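Local coordinates for protein acyl-CoA thioesterase II TesB2 (Mycobacterium marinum, PDB 3U0A) that probably hydrolyses fatty acyl-CoA thioesters to free fatty acid and coenzyme A, as a double-hotdog thioesterase of the C/M/P family, at residues Tyr195-Gly203 with Ala266-Thr274. Residues are numbered along the deposited sequence; the frame is centred on the assembly and turned at random.
Sequences YMSDLTLLG and AAVMQEGLT
Ser197, Asp198 and Gln270 together grip one water between helix and strand. The water accepts from Ser197 OG at 2.6 Å and donates to Asp198 OD1 at 2.8 Å and to Gln270 OE1. The amide nitrogen is held more loosely: Gln270 NE2 gives a weak bond, 3.1 Å, to a second water that donates to Asp198 O, and another weak one to Asp222 O. With CG anti to the backbone N (chi1 176°) and an extended chain, Gln270 carries its amide from the strand to the helix, where the amide plane is turned 52° from the Asp198 carboxylate. Second-shell bonds position the polar ends: Tyr239 OH meets Ser197 OG, and His223 ND1 meets Asp198 OD1. Beside this polar cluster, leucines cover the strand. Leu201 and Val268 pass alongside in opposite senses, Leu201 CD2 to Val268 CG1 at 3.8 Å, while Leu202, in the 3-10 segment, crosses Gln270 nearly perpendicularly. Leu202 CD2 lies 3.5 Å from Gly272 N, against the strand backbone, where Gly272 has no side chain. This buried contact on a hotdog domain's antiparallel strands is consistent with the Asp-Gln-Ser/Thr site of TesB-type thioesterases, Asp198 and Gln270 probably joined by Ser220.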
loop_
_atom_site.group_PDB
_atom_site.type_symbol
_atom_site.label_atom_id
_atom_site.label_comp_id
_atom_site.label_asym_id
_atom_site.label_seq_id
_atom_site.Cartn_x
_atom_site.Cartn_y
_atom_site.Cartn_z
ATOM N N TYR A 195 13.711 -3.426 -5.893
ATOM C CA TYR A 195 14.790 -2.464 -6.035
ATOM C C TYR A 195 14.565 -1.497 -7.199
ATOM O O TYR A 195 14.635 -0.254 -7.039
ATOM C CB TYR A 195 16.130 -3.204 -6.224
ATOM C CG TYR A 195 17.329 -2.295 -6.367
ATOM C CD1 TYR A 195 17.834 -1.644 -5.280
ATOM C CD2 TYR A 195 17.931 -2.063 -7.604
ATOM C CE1 TYR A 195 18.921 -0.809 -5.382
ATOM C CE2 TYR A 195 19.031 -1.229 -7.718
ATOM C CZ TYR A 195 19.515 -0.600 -6.598
ATOM O OH TYR A 195 20.588 0.251 -6.650
ATOM N N MET A 196 14.300 -2.047 -8.382
ATOM C CA MET A 196 14.076 -1.184 -9.560
ATOM C C MET A 196 12.866 -0.282 -9.411
ATOM O O MET A 196 12.900 0.854 -9.876
ATOM C CB MET A 196 13.979 -1.979 -10.840
ATOM C CG MET A 196 15.329 -2.493 -11.304
ATOM S SD MET A 196 16.333 -1.213 -12.059
ATOM C CE MET A 196 15.435 -0.888 -13.583
ATOM N N SER A 197 11.806 -0.773 -8.746
ATOM C CA SER A 197 10.632 0.071 -8.455
ATOM C C SER A 197 11.020 1.210 -7.498
ATOM O O SER A 197 10.741 2.370 -7.746
ATOM C CB SER A 197 9.458 -0.735 -7.879
ATOM O OG SER A 197 8.444 0.105 -7.332
ATOM N N ASP A 198 11.716 0.880 -6.435
ATOM C CA ASP A 198 12.219 1.932 -5.574
ATOM C C ASP A 198 13.083 2.991 -6.299
ATOM O O ASP A 198 13.166 4.112 -5.815
ATOM C CB ASP A 198 12.957 1.339 -4.356
ATOM C CG ASP A 198 11.993 0.817 -3.289
ATOM O OD1 ASP A 198 10.800 1.195 -3.335
ATOM O OD2 ASP A 198 12.421 0.022 -2.427
ATOM N N LEU A 199 13.710 2.634 -7.434
ATOM C CA LEU A 199 14.514 3.593 -8.227
ATOM C C LEU A 199 13.695 4.344 -9.233
ATOM O O LEU A 199 14.092 5.419 -9.624
ATOM C CB LEU A 199 15.654 2.930 -9.006
ATOM C CG LEU A 199 16.689 2.165 -8.197
ATOM C CD1 LEU A 199 17.917 1.804 -9.030
ATOM C CD2 LEU A 199 17.105 2.923 -6.942
ATOM N N THR A 200 12.564 3.785 -9.669
ATOM C CA THR A 200 11.875 4.304 -10.876
ATOM C C THR A 200 10.452 4.774 -10.738
ATOM O O THR A 200 10.054 5.590 -11.515
ATOM C CB THR A 200 11.865 3.266 -12.000
ATOM O OG1 THR A 200 11.055 2.150 -11.604
ATOM C CG2 THR A 200 13.271 2.822 -12.286
ATOM N N LEU A 201 9.671 4.270 -9.802
ATOM C CA LEU A 201 8.245 4.657 -9.760
ATOM C C LEU A 201 7.972 6.119 -9.471
ATOM O O LEU A 201 7.182 6.695 -10.151
ATOM C CB LEU A 201 7.439 3.817 -8.781
ATOM C CG LEU A 201 5.925 4.014 -8.766
ATOM C CD1 LEU A 201 5.283 3.732 -10.115
ATOM C CD2 LEU A 201 5.353 3.078 -7.715
ATOM N N LEU A 202 8.628 6.713 -8.496
ATOM C CA LEU A 202 8.281 8.065 -8.067
ATOM C C LEU A 202 8.528 9.117 -9.158
ATOM O O LEU A 202 7.945 10.221 -9.118
ATOM C CB LEU A 202 9.000 8.444 -6.756
ATOM C CG LEU A 202 8.281 7.991 -5.467
ATOM C CD1 LEU A 202 9.132 8.237 -4.207
ATOM C CD2 LEU A 202 6.917 8.665 -5.347
ATOM N N GLY A 203 9.381 8.766 -10.128
ATOM C CA GLY A 203 9.561 9.560 -11.362
ATOM C C GLY A 203 8.240 9.856 -12.082
ATOM O O GLY A 203 8.082 10.904 -12.690
ATOM N N ALA A 266 3.243 -8.229 -10.173
ATOM C CA ALA A 266 3.328 -7.360 -8.972
ATOM C C ALA A 266 2.601 -6.005 -9.105
ATOM O O ALA A 266 2.435 -5.473 -10.209
ATOM C CB ALA A 266 4.783 -7.155 -8.538
ATOM N N ALA A 267 2.116 -5.497 -7.965
ATOM C CA ALA A 267 1.480 -4.190 -7.842
ATOM C C ALA A 267 2.250 -3.403 -6.820
ATOM O O ALA A 267 2.782 -3.978 -5.877
ATOM C CB ALA A 267 0.033 -4.313 -7.412
ATOM N N VAL A 268 2.364 -2.097 -7.023
ATOM C CA VAL A 268 3.091 -1.250 -6.083
ATOM C C VAL A 268 2.373 0.073 -5.921
ATOM O O VAL A 268 1.874 0.627 -6.892
ATOM C CB VAL A 268 4.530 -0.915 -6.558
ATOM C CG1 VAL A 268 5.218 -0.000 -5.564
ATOM C CG2 VAL A 268 5.369 -2.172 -6.794
ATOM N N MET A 269 2.331 0.571 -4.688
ATOM C CA MET A 269 1.989 1.964 -4.403
ATOM C C MET A 269 3.100 2.579 -3.579
ATOM O O MET A 269 3.622 1.925 -2.696
ATOM C CB MET A 269 0.719 2.019 -3.614
ATOM C CG MET A 269 -0.493 1.758 -4.467
ATOM S SD MET A 269 -1.049 3.368 -4.995
ATOM C CE MET A 269 -2.470 3.599 -3.940
ATOM N N GLN A 270 3.438 3.837 -3.869
ATOM C CA GLN A 270 4.490 4.556 -3.182
ATOM C C GLN A 270 4.194 6.034 -3.166
ATOM O O GLN A 270 3.815 6.628 -4.182
ATOM C CB GLN A 270 5.816 4.300 -3.875
ATOM C CG GLN A 270 7.028 5.051 -3.357
ATOM C CD GLN A 270 8.332 4.397 -3.817
ATOM O OE1 GLN A 270 8.439 3.994 -4.975
ATOM N NE2 GLN A 270 9.310 4.265 -2.922
ATOM N N GLU A 271 4.348 6.614 -1.983
ATOM C CA GLU A 271 4.229 8.047 -1.810
ATOM C C GLU A 271 5.654 8.647 -1.654
ATOM O O GLU A 271 6.536 8.018 -1.072
ATOM C CB GLU A 271 3.343 8.347 -0.606
ATOM C CG GLU A 271 3.018 9.819 -0.458
ATOM C CD GLU A 271 1.973 10.099 0.616
ATOM O OE1 GLU A 271 2.104 9.567 1.774
ATOM O OE2 GLU A 271 1.026 10.867 0.283
ATOM N N GLY A 272 5.867 9.847 -2.173
ATOM C CA GLY A 272 7.127 10.546 -2.035
ATOM C C GLY A 272 6.955 11.989 -1.595
ATOM O O GLY A 272 5.871 12.569 -1.694
ATOM N N LEU A 273 8.036 12.566 -1.097
ATOM C CA LEU A 273 8.120 14.002 -0.902
ATOM C C LEU A 273 8.273 14.642 -2.267
ATOM O O LEU A 273 9.040 14.169 -3.071
ATOM C CB LEU A 273 9.311 14.357 0.003
ATOM C CG LEU A 273 9.410 15.798 0.482
ATOM C CD1 LEU A 273 8.318 16.121 1.489
ATOM C CD2 LEU A 273 10.795 16.008 1.057
ATOM N N THR A 274 7.486 15.676 -2.551
ATOM C CA THR A 274 7.677 16.474 -3.740
ATOM C C THR A 274 7.318 17.895 -3.358
ATOM O O THR A 274 6.271 18.426 -3.727
ATOM C CB THR A 274 6.870 15.967 -4.938
ATOM O OG1 THR A 274 5.515 15.868 -4.564
ATOM C CG2 THR A 274 7.360 14.613 -5.432
HETATM O O HOH W 1 8.787 1.552 -5.223
HETATM O O HOH W 2 12.317 4.756 -3.450
#